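Local atomic coordinates of ABC transporter, periplasmic solute-binding protein (Rhizobium meliloti, PDB entry 4WED), a protein that probably binds a solute such as a peptide or nickel in the periplasm and delivers it to an ABC transporter. Residues 317-322 against 330-335. Residues are numbered along the deposited sequence; the frame is centred on the assembly and turned at random.
Sequences AGNMFS and KQFDAP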
loop_
_atom_site.group_PDB
_atom_site.type_symbol
_atom_site.label_atom_id
_atom_site.label_comp_id
_atom_site.label_asym_id
_atom_site.label_seq_id
_atom_site.Cartn_x
_atom_site.Cartn_y
_atom_site.Cartn_z
ATOM N N ALA A 317 1.172 -2.800 -15.778
ATOM C CA ALA A 317 -0.010 -2.082 -15.319
ATOM C C ALA A 317 -0.784 -1.545 -16.514
ATOM O O ALA A 317 -0.222 -0.916 -17.413
ATOM C CB ALA A 317 0.389 -0.950 -14.393
ATOM N N GLY A 318 -2.063 -1.861 -16.528
ATOM C CA GLY A 318 -3.023 -1.167 -17.364
ATOM C C GLY A 318 -3.737 -0.041 -16.609
ATOM O O GLY A 318 -4.127 0.938 -17.193
ATOM N N ASN A 319 -3.915 -0.192 -15.313
ATOM C CA ASN A 319 -4.677 0.771 -14.508
ATOM C C ASN A 319 -3.784 1.400 -13.469
ATOM O O ASN A 319 -2.759 0.821 -13.060
ATOM C CB ASN A 319 -5.808 0.062 -13.804
ATOM C CG ASN A 319 -6.787 -0.516 -14.771
ATOM O OD1 ASN A 319 -6.412 -1.298 -15.632
ATOM N ND2 ASN A 319 -8.027 -0.106 -14.681
HETATM N N MSE A 320 -4.148 2.600 -13.053
HETATM C CA MSE A 320 -3.381 3.268 -12.028
HETATM C C MSE A 320 -3.346 2.441 -10.792
HETATM O O MSE A 320 -2.367 2.482 -10.052
HETATM C CB MSE A 320 -3.963 4.611 -11.685
HETATM C CG MSE A 320 -3.018 5.470 -10.823
HETATM SE SE MSE A 320 -3.986 7.176 -10.353
HETATM C CE MSE A 320 -2.825 7.789 -8.858
ATOM N N PHE A 321 -4.407 1.698 -10.531
ATOM C CA PHE A 321 -4.473 0.884 -9.343
ATOM C C PHE A 321 -4.772 -0.528 -9.757
ATOM O O PHE A 321 -5.677 -0.757 -10.589
ATOM C CB PHE A 321 -5.575 1.351 -8.446
ATOM C CG PHE A 321 -5.379 2.725 -7.942
ATOM C CD1 PHE A 321 -4.344 3.009 -7.029
ATOM C CD2 PHE A 321 -6.233 3.748 -8.333
ATOM C CE1 PHE A 321 -4.153 4.294 -6.540
ATOM C CE2 PHE A 321 -6.045 5.016 -7.840
ATOM C CZ PHE A 321 -5.004 5.294 -6.937
ATOM N N SER A 322 -4.034 -1.473 -9.173
ATOM C CA SER A 322 -4.318 -2.894 -9.420
ATOM C C SER A 322 -5.665 -3.278 -8.812
ATOM O O SER A 322 -6.225 -2.551 -7.983
ATOM C CB SER A 322 -3.195 -3.810 -8.889
ATOM O OG SER A 322 -3.431 -4.205 -7.542
ATOM N N LYS A 330 -12.986 -0.133 -13.567
ATOM C CA LYS A 330 -13.069 -1.113 -14.621
ATOM C C LYS A 330 -11.600 -1.451 -15.026
ATOM O O LYS A 330 -10.773 -0.558 -15.285
ATOM C CB LYS A 330 -13.905 -0.504 -15.737
ATOM C CG LYS A 330 -13.633 -1.015 -17.117
ATOM C CD LYS A 330 -14.107 -2.446 -17.267
ATOM C CE LYS A 330 -14.213 -2.841 -18.737
ATOM N NZ LYS A 330 -13.416 -4.076 -18.965
ATOM N N GLN A 331 -11.266 -2.729 -14.999
ATOM C CA GLN A 331 -9.879 -3.156 -15.221
ATOM C C GLN A 331 -9.623 -3.386 -16.718
ATOM O O GLN A 331 -10.424 -4.004 -17.412
ATOM C CB GLN A 331 -9.531 -4.393 -14.373
ATOM C CG GLN A 331 -9.368 -4.088 -12.870
ATOM C CD GLN A 331 -8.060 -3.357 -12.519
ATOM O OE1 GLN A 331 -8.059 -2.315 -11.848
ATOM N NE2 GLN A 331 -6.937 -3.908 -12.968
ATOM N N PHE A 332 -8.535 -2.819 -17.200
ATOM C CA PHE A 332 -8.103 -3.019 -18.561
ATOM C C PHE A 332 -6.778 -3.781 -18.600
ATOM O O PHE A 332 -5.945 -3.698 -17.679
ATOM C CB PHE A 332 -7.900 -1.672 -19.234
ATOM C CG PHE A 332 -9.106 -0.791 -19.180
ATOM C CD1 PHE A 332 -10.114 -0.915 -20.126
ATOM C CD2 PHE A 332 -9.243 0.163 -18.187
ATOM C CE1 PHE A 332 -11.233 -0.098 -20.082
ATOM C CE2 PHE A 332 -10.368 0.981 -18.134
ATOM C CZ PHE A 332 -11.362 0.850 -19.081
ATOM N N ASP A 333 -6.585 -4.477 -19.711
ATOM C CA ASP A 333 -5.332 -5.109 -20.060
ATOM C C ASP A 333 -4.251 -4.069 -20.134
ATOM O O ASP A 333 -4.446 -2.997 -20.738
ATOM C CB ASP A 333 -5.447 -5.739 -21.433
ATOM C CG ASP A 333 -6.514 -6.804 -21.495
ATOM O OD1 ASP A 333 -6.292 -7.867 -20.878
ATOM O OD2 ASP A 333 -7.560 -6.573 -22.158
ATOM N N ALA A 334 -3.116 -4.375 -19.511
ATOM C CA ALA A 334 -1.905 -3.613 -19.725
ATOM C C ALA A 334 -1.591 -3.516 -21.220
ATOM O O ALA A 334 -1.550 -4.552 -21.909
ATOM C CB ALA A 334 -0.738 -4.250 -18.992
ATOM N N PRO A 335 -1.345 -2.286 -21.725
ATOM C CA PRO A 335 -0.927 -2.147 -23.135
ATOM C C PRO A 335 0.312 -2.963 -23.503
ATOM O O PRO A 335 1.307 -2.979 -22.776
ATOM C CB PRO A 335 -0.620 -0.655 -23.275
ATOM C CG PRO A 335 -0.411 -0.176 -21.893
ATOM C CD PRO A 335 -1.248 -1.013 -20.998
#
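Asn319 grips the backbone of 330-335 with both ends of its side-chain amide. Asn319 OD1 accepts the backbone N-H of Phe332, 3.0 Å from Phe332 N. That bond is nearly straight (163° at the hydrogen) and lies in the carbonyl plane on a lone pair. On the other branch, Asn319 ND2 donates to Lys330 O at 2.8 Å. This second bond is more bent, although Lys330 O sits close to the amide plane of Asn319. The CG of Asn319 lies anti to its carbonyl carbon (chi1 -63°), which carries the amide across to residues 330-335. Gln331, bent at chi2, lays its own amide over that of Asn319, the two planes 23° apart. The Phe332 ring flanks the amide too, with Phe332 CD2 3.7 Å from Asn319 ND2, and Arg483 makes a cation-pi contact with this ring.

Farther along, the backbones close up at Gly318, whose CA is 3.6 Å from Ala334 CA. A CB on Gly318 would collide with Phe332 O. Ala334 CB packs on Ala317 C at 3.7 Å, and Pro335 CD rests against Ala317 O. Beyond the pair, the backbone of Ala317 hydrogen-bonds with that of Leu491 of strand 488-500, and Tyr493 OH hydrogen-bonds to Asn319 O.

With an alanine in place of Asn319, Phe332 N and Lys330 O would probably lose these mates and 330-335 would be less firmly held. One buried amide thus supplies both a donor and an acceptor, tying together two irregular parts of the loop between strand 315-316 and helix 339-348.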